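Local structure of proximal thread matrix protein 1 (Mytilus galloprovincialis, 4CN9) at residues A[263-268]-A[368-373]; A[284-289]-A[429-434]; A[344-349]-A[383-388]. The protein binds zinc and serves as a collagen-binding matrix protein of the mussel byssus, built from two von Willebrand factor type A domains. All blocks are in the same frame, centred on the assembly; numbering follows the deposited sequence.

Interaction 1: residues A[263-268]-A[368-373]; sequences SSINAN and LTDGQN
S264 and D370 meet through their polar ends, with I265 packed beside them. S264 OG donates a hydrogen bond to D370 OD2 at 2.6 Å and meets the syn lone pair of that oxygen. The other carboxylate oxygen, D370 OD1, lies 2.8 Å from S264 OG, so the hydroxyl sits close to both. The serine reaches it because its OG stands between the backbone N and the carbonyl carbon, chi1 84°. This is the tight part. The buried I265 sets its CG1 against the carboxylate, 3.9 Å from D370 OD2, a van der Waals contact. The rest is loose. Beyond the one hydrogen bond only I265 approaches D370, and no other bond crosses between the segments. S264, which opens the turn to A267, and D370 are both partly exposed. Replacing D370 with an alanine would probably strip the S264 hydroxyl of its acceptor and open a gap beside I265. D260, S262 and S264 follow the DxSxS pattern of a MIDAS motif, and T336 touches D370. In the first domain zinc is held by S63, S65 and D174, which by sequence probably correspond to S262, S264 and D370. Here the S264 hydroxyl is hydrogen-bonded directly to the aspartate. Two groups that could act as metal ligands thus satisfy each other, consistent with a MIDAS-like site in a metal-free state.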
loop_
_atom_site.group_PDB
_atom_site.type_symbol
_atom_site.label_atom_id
_atom_site.label_comp_id
_atom_site.label_asym_id
_atom_site.label_seq_id
_atom_site.Cartn_x
_atom_site.Cartn_y
_atom_site.Cartn_z
ATOM N N SER A 263 -17.549 -26.347 -4.039
ATOM C CA SER A 263 -18.936 -26.700 -4.296
ATOM C C SER A 263 -19.858 -25.819 -3.472
ATOM O O SER A 263 -21.055 -25.761 -3.718
ATOM C CB SER A 263 -19.177 -28.164 -3.924
ATOM O OG SER A 263 -18.929 -28.353 -2.543
ATOM N N SER A 264 -19.291 -25.129 -2.491
ATOM C CA SER A 264 -20.069 -24.278 -1.613
ATOM C C SER A 264 -20.616 -23.054 -2.340
ATOM O O SER A 264 -21.615 -22.483 -1.916
ATOM C CB SER A 264 -19.213 -23.804 -0.436
ATOM O OG SER A 264 -18.448 -22.662 -0.794
ATOM N N ILE A 265 -19.958 -22.639 -3.419
ATOM C CA ILE A 265 -20.333 -21.392 -4.075
ATOM C C ILE A 265 -21.770 -21.434 -4.577
ATOM O O ILE A 265 -22.505 -20.475 -4.399
ATOM C CB ILE A 265 -19.393 -21.034 -5.227
ATOM C CG1 ILE A 265 -18.020 -20.654 -4.663
ATOM C CG2 ILE A 265 -19.964 -19.862 -6.044
ATOM C CD1 ILE A 265 -17.014 -20.289 -5.703
ATOM N N ASN A 266 -22.162 -22.543 -5.194
ATOM C CA ASN A 266 -23.500 -22.653 -5.774
ATOM C C ASN A 266 -24.506 -23.337 -4.870
ATOM O O ASN A 266 -25.530 -23.807 -5.354
ATOM C CB ASN A 266 -23.443 -23.389 -7.107
ATOM C CG ASN A 266 -23.102 -22.476 -8.252
ATOM O OD1 ASN A 266 -23.040 -21.262 -8.084
ATOM N ND2 ASN A 266 -22.870 -23.050 -9.423
ATOM N N ALA A 267 -24.226 -23.376 -3.567
ATOM C CA ALA A 267 -25.094 -24.065 -2.606
ATOM C C ALA A 267 -26.411 -23.329 -2.351
ATOM O O ALA A 267 -27.483 -23.930 -2.400
ATOM C CB ALA A 267 -24.358 -24.285 -1.284
ATOM N N ASN A 268 -26.329 -22.036 -2.059
ATOM C CA ASN A 268 -27.525 -21.254 -1.753
ATOM C C ASN A 268 -28.092 -20.484 -2.949
ATOM O O ASN A 268 -28.994 -19.660 -2.777
ATOM C CB ASN A 268 -27.229 -20.263 -0.629
ATOM C CG ASN A 268 -26.902 -20.948 0.679
ATOM O OD1 ASN A 268 -27.443 -22.014 0.990
ATOM N ND2 ASN A 268 -26.006 -20.341 1.455
ATOM N N LEU A 368 -10.567 -14.054 -4.705
ATOM C CA LEU A 368 -11.976 -14.104 -4.330
ATOM C C LEU A 368 -12.259 -15.401 -3.564
ATOM O O LEU A 368 -11.932 -16.486 -4.045
ATOM C CB LEU A 368 -12.856 -14.067 -5.588
ATOM C CG LEU A 368 -12.994 -12.797 -6.430
ATOM C CD1 LEU A 368 -12.592 -12.998 -7.894
ATOM C CD2 LEU A 368 -14.459 -12.320 -6.337
ATOM N N THR A 369 -12.868 -15.299 -2.384
ATOM C CA THR A 369 -13.228 -16.496 -1.615
ATOM C C THR A 369 -14.569 -16.364 -0.889
ATOM O O THR A 369 -14.969 -15.270 -0.475
ATOM C CB THR A 369 -12.154 -16.841 -0.564
ATOM O OG1 THR A 369 -12.427 -18.134 -0.005
ATOM C CG2 THR A 369 -12.114 -15.791 0.544
ATOM N N ASP A 370 -15.241 -17.501 -0.738
ATOM C CA ASP A 370 -16.462 -17.608 0.038
ATOM C C ASP A 370 -16.269 -18.530 1.261
ATOM O O ASP A 370 -17.231 -18.898 1.909
ATOM C CB ASP A 370 -17.629 -18.102 -0.844
ATOM C CG ASP A 370 -17.807 -19.643 -0.842
ATOM O OD1 ASP A 370 -16.814 -20.417 -0.775
ATOM O OD2 ASP A 370 -18.983 -20.086 -0.926
ATOM N N GLY A 371 -15.026 -18.876 1.580
ATOM C CA GLY A 371 -14.748 -19.727 2.728
ATOM C C GLY A 371 -13.458 -19.396 3.457
ATOM O O GLY A 371 -12.653 -18.601 2.985
ATOM N N GLN A 372 -13.242 -20.038 4.602
ATOM C CA GLN A 372 -12.005 -19.828 5.347
ATOM C C GLN A 372 -10.937 -20.821 4.889
ATOM O O GLN A 372 -11.249 -21.876 4.353
ATOM C CB GLN A 372 -12.251 -19.942 6.855
ATOM C CG GLN A 372 -12.350 -21.358 7.388
ATOM C CD GLN A 372 -13.775 -21.881 7.387
ATOM O OE1 GLN A 372 -14.529 -21.670 6.433
ATOM N NE2 GLN A 372 -14.152 -22.575 8.465
ATOM N N ASN A 373 -9.672 -20.478 5.087
ATOM C CA ASN A 373 -8.586 -21.341 4.653
ATOM C C ASN A 373 -8.636 -22.720 5.316
ATOM O O ASN A 373 -9.011 -22.842 6.491
ATOM C CB ASN A 373 -7.221 -20.710 4.940
ATOM C CG ASN A 373 -6.100 -21.392 4.156
ATOM O OD1 ASN A 373 -6.209 -21.583 2.947
ATOM N ND2 ASN A 373 -5.031 -21.763 4.837
#

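Interaction 2: residues A[284-289]-A[429-434]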
loop_
_atom_site.group_PDB
_atom_site.type_symbol
_atom_site.label_atom_id
_atom_site.label_comp_id
_atom_site.label_asym_id
_atom_site.label_seq_id
_atom_site.Cartn_x
_atom_site.Cartn_y
_atom_site.Cartn_z
ATOM N N VAL A 284 -11.623 -7.866 -17.084
ATOM C CA VAL A 284 -10.798 -8.028 -18.272
ATOM C C VAL A 284 -11.138 -6.962 -19.320
ATOM O O VAL A 284 -10.248 -6.372 -19.943
ATOM C CB VAL A 284 -10.940 -9.450 -18.858
ATOM C CG1 VAL A 284 -10.335 -9.536 -20.239
ATOM C CG2 VAL A 284 -10.278 -10.473 -17.914
ATOM N N ASP A 285 -12.431 -6.728 -19.515
ATOM C CA ASP A 285 -12.895 -5.768 -20.518
ATOM C C ASP A 285 -12.467 -4.329 -20.247
ATOM O O ASP A 285 -12.501 -3.501 -21.149
ATOM C CB ASP A 285 -14.423 -5.823 -20.651
ATOM C CG ASP A 285 -14.889 -6.942 -21.561
ATOM O OD1 ASP A 285 -14.092 -7.401 -22.422
ATOM O OD2 ASP A 285 -16.065 -7.352 -21.425
ATOM N N ARG A 286 -12.066 -4.024 -19.016
ATOM C CA ARG A 286 -11.673 -2.667 -18.673
ATOM C C ARG A 286 -10.230 -2.358 -19.038
ATOM O O ARG A 286 -9.811 -1.201 -18.977
ATOM C CB ARG A 286 -11.923 -2.395 -17.187
ATOM C CG ARG A 286 -13.379 -2.547 -16.804
ATOM C CD ARG A 286 -14.195 -1.365 -17.281
ATOM N NE ARG A 286 -13.818 -0.164 -16.553
ATOM C CZ ARG A 286 -14.449 0.293 -15.479
ATOM N NH1 ARG A 286 -15.518 -0.334 -15.005
ATOM N NH2 ARG A 286 -14.014 1.390 -14.886
ATOM N N PHE A 287 -9.463 -3.368 -19.435
ATOM C CA PHE A 287 -8.094 -3.107 -19.890
ATOM C C PHE A 287 -8.058 -2.790 -21.387
ATOM O O PHE A 287 -8.834 -3.334 -22.176
ATOM C CB PHE A 287 -7.156 -4.259 -19.517
ATOM C CG PHE A 287 -6.879 -4.339 -18.038
ATOM C CD1 PHE A 287 -7.777 -4.949 -17.192
ATOM C CD2 PHE A 287 -5.750 -3.749 -17.494
ATOM C CE1 PHE A 287 -7.551 -4.993 -15.831
ATOM C CE2 PHE A 287 -5.508 -3.809 -16.129
ATOM C CZ PHE A 287 -6.404 -4.420 -15.300
ATOM N N ASN A 288 -7.154 -1.896 -21.764
ATOM C CA ASN A 288 -7.121 -1.352 -23.113
ATOM C C ASN A 288 -6.700 -2.398 -24.132
ATOM O O ASN A 288 -7.251 -2.458 -25.229
ATOM C CB ASN A 288 -6.165 -0.162 -23.179
ATOM C CG ASN A 288 -6.097 0.448 -24.567
ATOM O OD1 ASN A 288 -7.100 0.931 -25.081
ATOM N ND2 ASN A 288 -4.917 0.405 -25.186
ATOM N N LYS A 289 -5.735 -3.232 -23.758
ATOM C CA LYS A 289 -5.173 -4.198 -24.682
ATOM C C LYS A 289 -4.587 -5.375 -23.930
ATOM O O LYS A 289 -3.800 -5.192 -23.004
ATOM C CB LYS A 289 -4.063 -3.569 -25.531
ATOM C CG LYS A 289 -3.557 -4.526 -26.614
ATOM C CD LYS A 289 -2.729 -3.836 -27.692
ATOM C CE LYS A 289 -1.367 -3.402 -27.178
ATOM N NZ LYS A 289 -0.681 -2.474 -28.130
ATOM N N ILE A 429 -18.689 -3.302 -6.007
ATOM C CA ILE A 429 -17.270 -3.063 -5.708
ATOM C C ILE A 429 -16.415 -3.009 -6.974
ATOM O O ILE A 429 -15.214 -2.769 -6.909
ATOM C CB ILE A 429 -16.667 -4.156 -4.768
ATOM C CG1 ILE A 429 -16.568 -5.496 -5.481
ATOM C CG2 ILE A 429 -17.463 -4.265 -3.472
ATOM C CD1 ILE A 429 -15.946 -6.595 -4.628
ATOM N N MET A 430 -17.047 -3.221 -8.119
ATOM C CA MET A 430 -16.355 -3.308 -9.399
ATOM C C MET A 430 -15.431 -2.123 -9.697
ATOM O O MET A 430 -14.271 -2.311 -10.071
ATOM C CB MET A 430 -17.400 -3.419 -10.507
ATOM C CG MET A 430 -16.864 -3.238 -11.894
ATOM S SD MET A 430 -16.136 -4.778 -12.408
ATOM C CE MET A 430 -17.643 -5.766 -12.588
ATOM N N GLU A 431 -15.935 -0.903 -9.552
ATOM C CA GLU A 431 -15.142 0.268 -9.918
ATOM C C GLU A 431 -13.900 0.372 -9.047
ATOM O O GLU A 431 -12.805 0.643 -9.538
ATOM C CB GLU A 431 -15.951 1.562 -9.784
ATOM C CG GLU A 431 -17.043 1.723 -10.815
ATOM C CD GLU A 431 -16.563 1.422 -12.217
ATOM O OE1 GLU A 431 -15.567 2.042 -12.657
ATOM O OE2 GLU A 431 -17.176 0.548 -12.869
ATOM N N ASP A 432 -14.078 0.171 -7.748
ATOM C CA ASP A 432 -12.963 0.236 -6.821
ATOM C C ASP A 432 -11.954 -0.867 -7.110
ATOM O O ASP A 432 -10.749 -0.635 -7.037
ATOM C CB ASP A 432 -13.452 0.146 -5.373
ATOM C CG ASP A 432 -14.102 1.432 -4.896
ATOM O OD1 ASP A 432 -13.820 2.491 -5.491
ATOM O OD2 ASP A 432 -14.888 1.383 -3.920
ATOM N N VAL A 433 -12.422 -2.058 -7.455
ATOM C CA VAL A 433 -11.483 -3.151 -7.730
ATOM C C VAL A 433 -10.696 -2.885 -9.007
ATOM O O VAL A 433 -9.499 -3.093 -9.035
ATOM C CB VAL A 433 -12.165 -4.539 -7.742
ATOM C CG1 VAL A 433 -11.224 -5.608 -8.274
ATOM C CG2 VAL A 433 -12.631 -4.894 -6.333
ATOM N N VAL A 434 -11.365 -2.389 -10.048
ATOM C CA VAL A 434 -10.700 -2.026 -11.304
ATOM C C VAL A 434 -9.592 -0.981 -11.105
ATOM O O VAL A 434 -8.508 -1.106 -11.693
ATOM C CB VAL A 434 -11.737 -1.546 -12.364
ATOM C CG1 VAL A 434 -11.061 -0.893 -13.548
ATOM C CG2 VAL A 434 -12.597 -2.724 -12.833
#
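R286, near the C-terminal end of helix 272-285, reaches toward the first turns of helix 430-437, and three residues there receive it. M430 comes first and touches least. Its CG lies 4.5 Å from R286 NH1, obliquely to the guanidinium. Its side chain also packs on F279, D282 and I283 of helix 272-285, so it also links helix 430-437 to that helix. E431 comes next and forms a salt bridge with R286. R286 grips it end-on with two nitrogens, one for each carboxylate oxygen. NH1 of R286 hydrogen-bonds to OE2 of E431 at 2.8 Å, and R286 NH2 hydrogen-bonds to E431 OE1, also at 2.8 Å. Both bonds are nearly straight, at 168° and 167°. The two flat groups are almost coplanar, 15° apart, and both oxygens are approached on their syn sides. The arginine chain is bent at chi2 and chi3, which brings its end to the carboxylate, and the glutamate is bent at its own chi2. One turn further on, the buried V434 lies under the arginine. Its CG1 covers one guanidinium face, offset toward the rim, and is 4.0 Å from R286 CB. Its CG2 supports R286 CG at 4.1 Å. The salt bridge therefore lies on the exposed side, with the buried V434 beneath the arginine. Such a pairing of the first helix of the domain with its last one, side by side against the central sheet, is typical of the von Willebrand factor type A fold.

Interaction 3: residues A[344-349]-A[383-388]; sequences NARLEV and SSLLRK
R346 holds its CG opposite its own backbone N (chi1 -178°), runs out extended, and then bends at chi3 (63°), which turns its guanidinium flat against L385. L385 CD1 lies over the centre of that group, 3.5 Å from R346 CZ. Lower down the arginine, R346 CD rests on L385 CB at 3.6 Å. The two side chains are oblique to each other. The opposite face of the guanidinium is met by CD2 of L347, the next residue on helix 338-349, offset toward the rim. The flat group is thus held between two leucine methyls. L386 takes the root of the arginine. Its CD2 is 3.6 Å from R346 CB and 3.7 Å from R346 CA, so it packs close to the helix backbone. This leucine is buried and also touches V391 and I393 of strand 391-398. Between 344-349 and 383-388 the closest CA atoms are those of R346 and L386, 6.2 Å apart. No hydrogen bond joins the two segments. The charge is answered by E382, one turn before L386 on helix 379-388, which forms a salt bridge with R346 NH2. Aliphatic groups thus use the faces of the arginine, while its NH2 meets a carboxylate. Its hydrocarbon part can join the apolar packing between the helices, and the sandwich is likely to limit rotation of the charged end.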
loop_
_atom_site.group_PDB
_atom_site.type_symbol
_atom_site.label_atom_id
_atom_site.label_comp_id
_atom_site.label_asym_id
_atom_site.label_seq_id
_atom_site.Cartn_x
_atom_site.Cartn_y
_atom_site.Cartn_z
ATOM N N ASN A 344 0.330 -21.463 -5.629
ATOM C CA ASN A 344 0.294 -21.810 -7.029
ATOM C C ASN A 344 0.576 -20.578 -7.918
ATOM O O ASN A 344 1.340 -20.662 -8.885
ATOM C CB ASN A 344 -1.056 -22.456 -7.375
ATOM C CG ASN A 344 -1.069 -23.085 -8.753
ATOM O OD1 ASN A 344 -1.063 -22.385 -9.771
ATOM N ND2 ASN A 344 -1.128 -24.401 -8.796
ATOM N N ALA A 345 -0.008 -19.436 -7.577
ATOM C CA ALA A 345 0.236 -18.225 -8.354
ATOM C C ALA A 345 1.726 -17.909 -8.270
ATOM O O ALA A 345 2.353 -17.552 -9.263
ATOM C CB ALA A 345 -0.586 -17.069 -7.818
ATOM N N ARG A 346 2.291 -18.074 -7.079
ATOM C CA ARG A 346 3.691 -17.725 -6.850
ATOM C C ARG A 346 4.656 -18.640 -7.614
ATOM O O ARG A 346 5.626 -18.169 -8.220
ATOM C CB ARG A 346 4.005 -17.746 -5.366
ATOM C CG ARG A 346 5.442 -17.343 -5.033
ATOM C CD ARG A 346 5.654 -17.208 -3.532
ATOM N NE ARG A 346 5.457 -18.468 -2.818
ATOM C CZ ARG A 346 6.401 -19.385 -2.622
ATOM N NH1 ARG A 346 7.634 -19.196 -3.085
ATOM N NH2 ARG A 346 6.110 -20.495 -1.960
ATOM N N LEU A 347 4.377 -19.939 -7.598
ATOM C CA LEU A 347 5.288 -20.910 -8.167
ATOM C C LEU A 347 5.031 -21.200 -9.643
ATOM O O LEU A 347 5.958 -21.547 -10.376
ATOM C CB LEU A 347 5.238 -22.214 -7.358
ATOM C CG LEU A 347 5.665 -22.089 -5.897
ATOM C CD1 LEU A 347 5.545 -23.444 -5.185
ATOM C CD2 LEU A 347 7.098 -21.547 -5.771
ATOM N N GLU A 348 3.788 -21.053 -10.091
ATOM C CA GLU A 348 3.421 -21.470 -11.445
ATOM C C GLU A 348 2.945 -20.377 -12.405
ATOM O O GLU A 348 2.869 -20.617 -13.599
ATOM C CB GLU A 348 2.344 -22.545 -11.372
ATOM C CG GLU A 348 2.828 -23.789 -10.697
ATOM C CD GLU A 348 2.274 -25.032 -11.323
ATOM O OE1 GLU A 348 1.121 -24.990 -11.781
ATOM O OE2 GLU A 348 2.998 -26.053 -11.356
ATOM N N VAL A 349 2.602 -19.200 -11.894
ATOM C CA VAL A 349 2.106 -18.121 -12.749
ATOM C C VAL A 349 3.152 -17.023 -12.960
ATOM O O VAL A 349 3.481 -16.698 -14.088
ATOM C CB VAL A 349 0.802 -17.501 -12.206
ATOM C CG1 VAL A 349 0.392 -16.239 -13.017
ATOM C CG2 VAL A 349 -0.331 -18.525 -12.236
ATOM N N SER A 383 1.301 -14.948 0.889
ATOM C CA SER A 383 1.076 -13.577 0.455
ATOM C C SER A 383 2.311 -12.730 0.752
ATOM O O SER A 383 2.671 -11.875 -0.032
ATOM C CB SER A 383 -0.147 -12.969 1.144
ATOM O OG SER A 383 -0.042 -13.116 2.553
ATOM N N SER A 384 2.962 -12.968 1.888
ATOM C CA SER A 384 4.183 -12.232 2.212
ATOM C C SER A 384 5.245 -12.409 1.121
ATOM O O SER A 384 5.847 -11.436 0.662
ATOM C CB SER A 384 4.730 -12.671 3.568
ATOM O OG SER A 384 5.966 -12.033 3.826
ATOM N N LEU A 385 5.449 -13.657 0.704
ATOM C CA LEU A 385 6.395 -13.993 -0.346
ATOM C C LEU A 385 6.017 -13.338 -1.667
ATOM O O LEU A 385 6.874 -12.785 -2.351
ATOM C CB LEU A 385 6.494 -15.513 -0.516
ATOM C CG LEU A 385 7.133 -16.284 0.644
ATOM C CD1 LEU A 385 7.352 -17.758 0.289
ATOM C CD2 LEU A 385 8.445 -15.641 1.052
ATOM N N LEU A 386 4.735 -13.388 -2.032
ATOM C CA LEU A 386 4.272 -12.672 -3.223
ATOM C C LEU A 386 4.516 -11.159 -3.121
ATOM O O LEU A 386 5.020 -10.559 -4.068
ATOM C CB LEU A 386 2.787 -12.935 -3.493
ATOM C CG LEU A 386 2.415 -14.296 -4.070
ATOM C CD1 LEU A 386 0.959 -14.597 -3.813
ATOM C CD2 LEU A 386 2.717 -14.354 -5.548
ATOM N N ARG A 387 4.166 -10.537 -1.996
ATOM C CA ARG A 387 4.321 -9.079 -1.883
ATOM C C ARG A 387 5.782 -8.639 -1.907
ATOM O O ARG A 387 6.103 -7.584 -2.463
ATOM C CB ARG A 387 3.593 -8.510 -0.655
ATOM C CG ARG A 387 2.077 -8.748 -0.699
ATOM C CD ARG A 387 1.330 -8.098 0.491
ATOM N NE ARG A 387 1.970 -8.382 1.777
ATOM C CZ ARG A 387 1.576 -9.311 2.627
ATOM N NH1 ARG A 387 0.518 -10.066 2.355
ATOM N NH2 ARG A 387 2.257 -9.503 3.747
ATOM N N LYS A 388 6.657 -9.452 -1.323
ATOM C CA LYS A 388 8.100 -9.202 -1.370
ATOM C C LYS A 388 8.657 -9.240 -2.799
ATOM O O LYS A 388 9.690 -8.636 -3.087
ATOM C CB LYS A 388 8.850 -10.200 -0.478
ATOM C CG LYS A 388 8.696 -9.902 1.015
ATOM C CD LYS A 388 9.425 -10.914 1.902
ATOM C CE LYS A 388 9.018 -10.749 3.367
ATOM N NZ LYS A 388 9.337 -9.395 3.904
#

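All three interactions belong to the second von Willebrand factor type A domain. Their centres lie about 22 to 23 Å apart, and none touches another. Along the chain the order is 263-268, 284-289, 344-349, 368-373, 383-388 and 429-434. Interaction 2 thus joins early and late parts of the domain, and both segments of interaction 3 fall between its two. Interactions 1 and 3 draw on consecutive elements: helix 338-349, strand 362-369 and helix 379-388. Segments 263-268 and 284-289 lie on either side of most of helix 272-285. The contacts thus sit at separate places of one domain: interaction 1 at the possible metal-site end of the six-stranded sheet, interactions 2 and 3 at two helix pairings.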